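Long-range contacts in peptidoglycan D,D-transpeptidase FtsI (Burkholderia pseudomallei, PDB 6HZI), which probably cross-links the peptide stems of peptidoglycan during cell division, as a penicillin-binding transpeptidase of the serine-acylating, beta-lactam-sensitive kind: residues 17-22 against 48-53; 34-39 against 292-297; 236-241 against 256-261. All coordinates share one frame; numbering follows the deposited sequence.

Interaction 1: residues 17-22 against 48-53; sequences ITYTNL and SLVNYP
S48 meets T18 hydroxyl to hydroxyl where helix 12-28 lies over edge strand 46-52 of the central antiparallel sheet, the helix-on-sheet layer of the penicillin-binding transpeptidase fold. S48 OG donates to T18 OG1 at 2.8 Å. It can do so because its chi1 of 67° sets the oxygen between the backbone N and the carbonyl carbon, lifted toward the helix. T18 OG1 is also bonded to I14 O, one turn earlier, so this buried pair of hydroxyls ties the strand to the helix backbone through a short polar relay. L49 turns to the other face of the sheet, although its backbone N is held by Q15 OE1.

V50 comes next and fills the middle of the contact with its two methyls split between neighbours. CG2 packs on T18 CG2 at 3.6 Å, the two side chains running antiparallel alongside each other. CG1, anti to the backbone N (chi1 170°), reaches L22 CD2 at 3.7 Å. V50 CG1 also lies 3.8 Å from Y19 CA, and this same methyl sits at the edge of the Y19 ring, near its plane. N51 points away from the helix, and its amide is bonded to V58 N and N56 OD1.

At Y52 the layer reaches its partly exposed margin. The Y52 ring stands beside that of Y19 in loose contact, and K23 and E27 from the next turns of the helix touch it too. The Y19 hydroxyl is bonded to K23 NZ. Farther in toward the sheet, L22 CD2 lies 3.9 Å from Y52 N.

Interaction 2: residues 34-39 against 292-297; sequences GAAMVI and VAVSVD
V38 overlaps V292 across two neighbouring strands in the middle of the antiparallel sheet of the transpeptidase domain, the core sheet of the beta-lactamase-like fold. The two valines stand next to each other, both rising from the same face, as a non-hydrogen-bonded pair allows, with V38 CG2 3.9 Å from V292 CG2. That methyl of V292 also touches V38 CG1, so it rests against both branches of its partner. A36 and V294 form the next such pair, but the short alanine brings its CB no nearer than 4.2 Å to V294 CG2. This face is roofed by helices: T18 and L22 of helix 12-28 cover A36, while F314 and V318 of helix 310-324 cover V292.

On the opposite face stand A35, M37, A293 and S295. With chi1 at 74° placing CG between the backbone N and the carbonyl carbon, M37 CG meets A293 CB; the rest leads away, and the side chain also touches F188 and A191 of helix 187-198. S295 OG turns to the next strand, where it bonds to S278 OG.

Four backbone hydrogen bonds hold the two segments, which run antiparallel with 178° between their N-to-C directions. A35 and S295 exchange one pair, M37 and A293 the other. A36 CA, between the two pairs, lies 3.1 Å from A293 O, a CA-H...O contact; G34 CA, beyond the A35/S295 pair, approaches S295 O in the same way. With bonds to Y52, V50 and S48 along its other edge, segment 34-39 is held from both sides. The shortest of the four cross-strand bonds is A35 N to S295 O, 2.8 Å long, with an angle of 159° at the hydrogen and the donor in the carbonyl plane.

Interaction 3: residues 236-241 against 256-261; sequences ESVVSP and GGKSGT
V238 packs its branched side chain against the carbonyl oxygen of G257: CB and CG1 each lie 3.4 Å from G257 O, and CG2 is only slightly farther. CG2 also touches K258 CD at 4.2 Å, the valine branch lying roughly perpendicular to the lysine chain. One residue on, V239 CG2 comes within 4.2 Å of G257 N. At the near end the backbones themselves meet, E236 N lying 3.7 Å from G256 CA. The absence of a side chain on G256 lets E236 N come this close. Segment 236-241 lies against the strand with no hydrogen bond between the two segments.

Around this shell, I118 of helix 114-120 packs on V238, and A249 packs on V239. E236 points away from the strand and forms a salt bridge with R254, just before the strand. The turn after the helix is tied by S240 OG and S240 N, both bonded to S237 O. Strand 256-266 is fixed along its other side by backbone bonds from G256, K258 and G260 to strand 274-283.

K258, S259 and G260 fit the KSG form of the K(T/S)G motif of penicillin-binding proteins, and K258 probably belongs to the active site with S67, K70 and S121. The bends of its chain at chi2 (70°) and chi4 (66°) carry NZ forward along the strand to S259 O, 3.2 Å away and met on a lone pair, while NZ also bonds to S121 OG. Apolar and polar contacts thus divide the lysine: V238 meets the aliphatic CD, and hydrogen bonds hold NZ.

From the N terminus, helix 12-28 runs into strand 33-40 and then strand 46-52, which reverses strand 33-40 and comes to lie against the helix, closing interaction 1 as a short loop. Interaction 2 crosses it: segment 34-39 lies inside that loop, but its partner 292-297 comes more than 250 residues later, joining an early strand to the late strand 290-297. The two touch directly, since strand 33-40 bonds to 46-52 on one side and to 290-297 on the other. Interaction 3 nests within the long loop of interaction 2 and follows interaction 1 in series. Its centre lies about 15 Å from that of interaction 2, farther across the same sheet, where strand 256-266 meets helix 225-238.

Interaction 1: residues 17-22 against 48-53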
loop_
_atom_site.group_PDB
_atom_site.type_symbol
_atom_site.label_atom_id
_atom_site.label_comp_id
_atom_site.label_asym_id
_atom_site.label_seq_id
_atom_site.Cartn_x
_atom_site.Cartn_y
_atom_site.Cartn_z
ATOM N N ILE A 17 -6.195 19.909 1.563
ATOM C CA ILE A 17 -6.055 19.015 2.739
ATOM C C ILE A 17 -4.828 18.122 2.570
ATOM O O ILE A 17 -4.143 17.848 3.580
ATOM C CB ILE A 17 -7.287 18.129 2.866
ATOM C CG1 ILE A 17 -8.432 18.899 3.521
ATOM C CG2 ILE A 17 -6.916 16.832 3.587
ATOM C CD1 ILE A 17 -9.770 18.157 3.432
ATOM N N THR A 18 -4.595 17.620 1.351
ATOM C CA THR A 18 -3.503 16.644 1.096
ATOM C C THR A 18 -2.184 17.435 1.165
ATOM O O THR A 18 -1.211 16.996 1.816
ATOM C CB THR A 18 -3.749 15.864 -0.210
ATOM O OG1 THR A 18 -4.964 15.100 -0.185
ATOM C CG2 THR A 18 -2.622 14.900 -0.483
ATOM N N TYR A 19 -2.138 18.593 0.522
ATOM C CA TYR A 19 -0.948 19.477 0.527
ATOM C C TYR A 19 -0.585 19.961 1.931
ATOM O O TYR A 19 0.588 19.906 2.205
ATOM C CB TYR A 19 -1.191 20.695 -0.344
ATOM C CG TYR A 19 -0.130 21.758 -0.324
ATOM C CD1 TYR A 19 0.942 21.709 -1.213
ATOM C CD2 TYR A 19 -0.282 22.898 0.447
ATOM C CE1 TYR A 19 1.861 22.747 -1.302
ATOM C CE2 TYR A 19 0.625 23.939 0.368
ATOM C CZ TYR A 19 1.703 23.857 -0.499
ATOM O OH TYR A 19 2.602 24.873 -0.606
ATOM N N THR A 20 -1.514 20.425 2.773
ATOM C CA THR A 20 -1.132 20.972 4.114
ATOM C C THR A 20 -0.549 19.827 4.954
ATOM O O THR A 20 0.506 19.997 5.563
ATOM C CB THR A 20 -2.296 21.653 4.841
ATOM O OG1 THR A 20 -3.338 20.685 4.848
ATOM C CG2 THR A 20 -2.804 22.894 4.137
ATOM N N ASN A 21 -1.188 18.667 4.949
ATOM C CA ASN A 21 -0.782 17.535 5.822
ATOM C C ASN A 21 0.592 17.038 5.367
ATOM O O ASN A 21 1.458 16.796 6.175
ATOM C CB ASN A 21 -1.888 16.480 5.809
ATOM C CG ASN A 21 -3.008 16.871 6.743
ATOM O OD1 ASN A 21 -2.695 17.088 7.894
ATOM N ND2 ASN A 21 -4.279 16.921 6.318
ATOM N N LEU A 22 0.779 16.862 4.078
ATOM C CA LEU A 22 2.010 16.242 3.570
ATOM C C LEU A 22 3.139 17.223 3.855
ATOM O O LEU A 22 4.159 16.776 4.356
ATOM C CB LEU A 22 1.885 15.930 2.073
ATOM C CG LEU A 22 3.152 15.330 1.481
ATOM C CD1 LEU A 22 3.459 13.983 2.115
ATOM C CD2 LEU A 22 3.088 15.228 -0.032
ATOM N N SER A 48 -6.910 13.713 -5.232
ATOM C CA SER A 48 -5.764 14.587 -4.929
ATOM C C SER A 48 -4.504 13.899 -5.375
ATOM O O SER A 48 -4.471 12.654 -5.459
ATOM C CB SER A 48 -5.664 14.966 -3.466
ATOM O OG SER A 48 -5.350 13.826 -2.663
ATOM N N LEU A 49 -3.505 14.723 -5.638
ATOM C CA LEU A 49 -2.220 14.246 -6.161
ATOM C C LEU A 49 -1.208 15.327 -5.814
ATOM O O LEU A 49 -1.329 16.441 -6.341
ATOM C CB LEU A 49 -2.344 13.973 -7.663
ATOM C CG LEU A 49 -1.095 13.348 -8.294
ATOM C CD1 LEU A 49 -0.941 11.902 -7.893
ATOM C CD2 LEU A 49 -1.158 13.441 -9.795
ATOM N N VAL A 50 -0.321 15.012 -4.876
ATOM C CA VAL A 50 0.497 16.030 -4.198
ATOM C C VAL A 50 1.918 15.509 -4.048
ATOM O O VAL A 50 2.130 14.378 -3.608
ATOM C CB VAL A 50 -0.142 16.434 -2.856
ATOM C CG1 VAL A 50 0.809 17.295 -2.052
ATOM C CG2 VAL A 50 -1.460 17.171 -3.077
ATOM N N ASN A 51 2.858 16.354 -4.435
ATOM C CA ASN A 51 4.290 16.181 -4.134
ATOM C C ASN A 51 4.795 17.426 -3.391
ATOM O O ASN A 51 4.562 18.499 -3.859
ATOM C CB ASN A 51 5.078 15.999 -5.411
ATOM C CG ASN A 51 4.555 14.888 -6.293
ATOM O OD1 ASN A 51 5.149 13.810 -6.300
ATOM N ND2 ASN A 51 3.572 15.170 -7.140
ATOM N N TYR A 52 5.558 17.284 -2.314
ATOM C CA TYR A 52 6.236 18.428 -1.664
ATOM C C TYR A 52 7.711 18.123 -1.521
ATOM O O TYR A 52 8.057 17.210 -0.768
ATOM C CB TYR A 52 5.658 18.739 -0.285
ATOM C CG TYR A 52 6.281 19.998 0.221
ATOM C CD1 TYR A 52 5.987 21.194 -0.407
ATOM C CD2 TYR A 52 7.279 19.989 1.181
ATOM C CE1 TYR A 52 6.592 22.377 -0.023
ATOM C CE2 TYR A 52 7.888 21.164 1.597
ATOM C CZ TYR A 52 7.542 22.362 0.983
ATOM O OH TYR A 52 8.082 23.567 1.333
ATOM N N PRO A 53 8.611 18.887 -2.186
ATOM C CA PRO A 53 8.250 19.927 -3.169
ATOM C C PRO A 53 7.371 19.570 -4.379
ATOM O O PRO A 53 7.857 19.586 -5.495
ATOM C CB PRO A 53 9.595 20.251 -3.799
ATOM C CG PRO A 53 10.584 20.016 -2.679
ATOM C CD PRO A 53 10.056 18.816 -1.933
#

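Interaction 2: residues 34-39 against 292-297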
loop_
_atom_site.group_PDB
_atom_site.type_symbol
_atom_site.label_atom_id
_atom_site.label_comp_id
_atom_site.label_asym_id
_atom_site.label_seq_id
_atom_site.Cartn_x
_atom_site.Cartn_y
_atom_site.Cartn_z
ATOM N N GLY A 34 8.231 14.374 0.005
ATOM C CA GLY A 34 7.007 13.638 0.323
ATOM C C GLY A 34 6.104 13.533 -0.883
ATOM O O GLY A 34 6.189 14.406 -1.770
ATOM N N ALA A 35 5.235 12.518 -0.897
ATOM C CA ALA A 35 4.183 12.362 -1.924
ATOM C C ALA A 35 2.942 11.807 -1.238
ATOM O O ALA A 35 3.080 11.081 -0.210
ATOM C CB ALA A 35 4.697 11.483 -3.024
ATOM N N ALA A 36 1.778 12.194 -1.737
ATOM C CA ALA A 36 0.498 11.670 -1.245
ATOM C C ALA A 36 -0.589 11.823 -2.315
ATOM O O ALA A 36 -0.466 12.712 -3.175
ATOM C CB ALA A 36 0.171 12.357 0.053
ATOM N N MET A 37 -1.602 10.956 -2.269
ATOM C CA MET A 37 -2.722 10.988 -3.229
ATOM C C MET A 37 -3.940 10.255 -2.658
ATOM O O MET A 37 -3.761 9.374 -1.794
ATOM C CB MET A 37 -2.287 10.378 -4.576
ATOM C CG MET A 37 -2.149 8.870 -4.592
ATOM S SD MET A 37 -1.565 8.231 -6.168
ATOM C CE MET A 37 -3.029 8.445 -7.186
ATOM N N VAL A 38 -5.121 10.627 -3.148
ATOM C CA VAL A 38 -6.432 10.068 -2.749
ATOM C C VAL A 38 -7.123 9.651 -4.017
ATOM O O VAL A 38 -7.151 10.473 -4.955
ATOM C CB VAL A 38 -7.277 11.081 -1.964
ATOM C CG1 VAL A 38 -8.553 10.438 -1.435
ATOM C CG2 VAL A 38 -6.469 11.656 -0.793
ATOM N N ILE A 39 -7.634 8.427 -4.007
ATOM C CA ILE A 39 -8.429 7.789 -5.090
ATOM C C ILE A 39 -9.828 7.496 -4.558
ATOM O O ILE A 39 -9.958 6.911 -3.444
ATOM C CB ILE A 39 -7.755 6.491 -5.529
ATOM C CG1 ILE A 39 -6.300 6.758 -5.922
ATOM C CG2 ILE A 39 -8.571 5.868 -6.635
ATOM C CD1 ILE A 39 -5.558 5.574 -6.542
ATOM N N VAL A 292 -5.879 5.950 0.308
ATOM C CA VAL A 292 -4.916 7.047 0.551
ATOM C C VAL A 292 -3.524 6.443 0.607
ATOM O O VAL A 292 -3.332 5.458 1.347
ATOM C CB VAL A 292 -5.282 7.844 1.816
ATOM C CG1 VAL A 292 -4.189 8.827 2.204
ATOM C CG2 VAL A 292 -6.607 8.586 1.670
ATOM N N ALA A 293 -2.585 7.039 -0.126
ATOM C CA ALA A 293 -1.180 6.596 -0.121
ATOM C C ALA A 293 -0.299 7.781 0.248
ATOM O O ALA A 293 -0.521 8.909 -0.277
ATOM C CB ALA A 293 -0.809 6.013 -1.460
ATOM N N VAL A 294 0.686 7.510 1.093
ATOM C CA VAL A 294 1.607 8.540 1.637
ATOM C C VAL A 294 3.005 7.962 1.632
ATOM O O VAL A 294 3.175 6.799 2.085
ATOM C CB VAL A 294 1.233 8.954 3.072
ATOM C CG1 VAL A 294 2.202 9.994 3.591
ATOM C CG2 VAL A 294 -0.173 9.488 3.149
ATOM N N SER A 295 3.965 8.765 1.202
ATOM C CA SER A 295 5.404 8.405 1.234
ATOM C C SER A 295 6.247 9.615 1.693
ATOM O O SER A 295 6.067 10.724 1.148
ATOM C CB SER A 295 5.798 7.840 -0.097
ATOM O OG SER A 295 7.090 7.253 -0.029
ATOM N N VAL A 296 7.089 9.434 2.716
ATOM C CA VAL A 296 7.990 10.492 3.275
ATOM C C VAL A 296 9.420 9.975 3.105
ATOM O O VAL A 296 9.787 8.938 3.731
ATOM C CB VAL A 296 7.652 10.827 4.736
ATOM C CG1 VAL A 296 8.579 11.850 5.363
ATOM C CG2 VAL A 296 6.216 11.273 4.874
ATOM N N ASP A 297 10.176 10.629 2.229
ATOM C CA ASP A 297 11.539 10.195 1.892
ATOM C C ASP A 297 12.530 10.827 2.876
ATOM O O ASP A 297 12.473 12.062 3.063
ATOM C CB ASP A 297 11.847 10.545 0.445
ATOM C CG ASP A 297 12.987 9.708 -0.083
ATOM O OD1 ASP A 297 13.236 8.621 0.513
ATOM O OD2 ASP A 297 13.644 10.166 -1.045
#

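Interaction 3: residues 236-241 against 256-261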
loop_
_atom_site.group_PDB
_atom_site.type_symbol
_atom_site.label_atom_id
_atom_site.label_comp_id
_atom_site.label_asym_id
_atom_site.label_seq_id
_atom_site.Cartn_x
_atom_site.Cartn_y
_atom_site.Cartn_z
ATOM N N GLU A 236 -7.567 -3.727 8.463
ATOM C CA GLU A 236 -8.148 -3.106 9.683
ATOM C C GLU A 236 -7.384 -3.612 10.922
ATOM O O GLU A 236 -7.007 -2.782 11.798
ATOM C CB GLU A 236 -9.643 -3.353 9.717
ATOM C CG GLU A 236 -10.287 -2.636 10.885
ATOM C CD GLU A 236 -11.802 -2.516 10.777
ATOM O OE1 GLU A 236 -12.371 -1.742 11.604
ATOM O OE2 GLU A 236 -12.406 -3.174 9.824
ATOM N N SER A 237 -7.012 -4.883 10.956
ATOM C CA SER A 237 -6.345 -5.421 12.162
ATOM C C SER A 237 -4.995 -4.717 12.358
ATOM O O SER A 237 -4.547 -4.587 13.531
ATOM C CB SER A 237 -6.237 -6.905 12.107
ATOM O OG SER A 237 -5.257 -7.346 11.157
ATOM N N VAL A 238 -4.366 -4.230 11.284
ATOM C CA VAL A 238 -3.013 -3.572 11.345
ATOM C C VAL A 238 -3.042 -2.322 12.242
ATOM O O VAL A 238 -1.989 -1.998 12.852
ATOM C CB VAL A 238 -2.534 -3.176 9.939
ATOM C CG1 VAL A 238 -1.359 -2.212 9.995
ATOM C CG2 VAL A 238 -2.202 -4.398 9.096
ATOM N N VAL A 239 -4.173 -1.608 12.248
ATOM C CA VAL A 239 -4.295 -0.278 12.883
ATOM C C VAL A 239 -5.047 -0.433 14.197
ATOM O O VAL A 239 -5.625 0.524 14.649
ATOM C CB VAL A 239 -4.956 0.703 11.915
ATOM C CG1 VAL A 239 -5.008 2.105 12.489
ATOM C CG2 VAL A 239 -4.195 0.726 10.600
ATOM N N SER A 240 -4.936 -1.604 14.808
ATOM C CA SER A 240 -5.345 -1.895 16.200
ATOM C C SER A 240 -4.120 -1.851 17.104
ATOM O O SER A 240 -2.973 -1.764 16.660
ATOM C CB SER A 240 -6.104 -3.219 16.284
ATOM O OG SER A 240 -5.233 -4.337 16.189
ATOM N N PRO A 241 -4.338 -1.867 18.437
ATOM C CA PRO A 241 -3.231 -1.937 19.391
ATOM C C PRO A 241 -2.305 -3.130 19.129
ATOM O O PRO A 241 -1.135 -2.960 19.284
ATOM C CB PRO A 241 -3.980 -2.031 20.735
ATOM C CG PRO A 241 -5.271 -1.252 20.485
ATOM C CD PRO A 241 -5.653 -1.714 19.096
ATOM N N GLY A 256 -7.989 0.865 7.530
ATOM C CA GLY A 256 -7.069 -0.259 7.391
ATOM C C GLY A 256 -6.003 0.143 6.410
ATOM O O GLY A 256 -6.296 0.948 5.521
ATOM N N GLY A 257 -4.799 -0.350 6.581
ATOM C CA GLY A 257 -3.713 0.019 5.676
ATOM C C GLY A 257 -2.504 -0.777 6.038
ATOM O O GLY A 257 -2.626 -1.663 6.870
ATOM N N LYS A 258 -1.403 -0.500 5.382
ATOM C CA LYS A 258 -0.159 -1.261 5.584
ATOM C C LYS A 258 1.010 -0.290 5.441
ATOM O O LYS A 258 0.930 0.630 4.552
ATOM C CB LYS A 258 -0.095 -2.404 4.567
ATOM C CG LYS A 258 0.985 -3.432 4.861
ATOM C CD LYS A 258 0.688 -4.278 6.081
ATOM C CE LYS A 258 1.905 -5.004 6.621
ATOM N NZ LYS A 258 2.905 -4.052 7.155
ATOM N N SER A 259 2.027 -0.448 6.291
ATOM C CA SER A 259 3.250 0.383 6.220
ATOM C C SER A 259 4.371 -0.420 5.568
ATOM O O SER A 259 4.336 -1.705 5.614
ATOM C CB SER A 259 3.628 0.930 7.561
ATOM O OG SER A 259 4.491 0.049 8.247
ATOM N N GLY A 260 5.310 0.302 4.952
ATOM C CA GLY A 260 6.587 -0.271 4.499
ATOM C C GLY A 260 7.733 0.717 4.576
ATOM O O GLY A 260 7.488 1.951 4.631
ATOM N N THR A 261 8.947 0.183 4.528
ATOM C CA THR A 261 10.198 0.954 4.611
ATOM C C THR A 261 11.091 0.533 3.446
ATOM O O THR A 261 11.228 -0.656 3.199
ATOM C CB THR A 261 10.806 0.790 6.003
ATOM O OG1 THR A 261 9.765 1.036 6.948
ATOM C CG2 THR A 261 11.954 1.746 6.224
#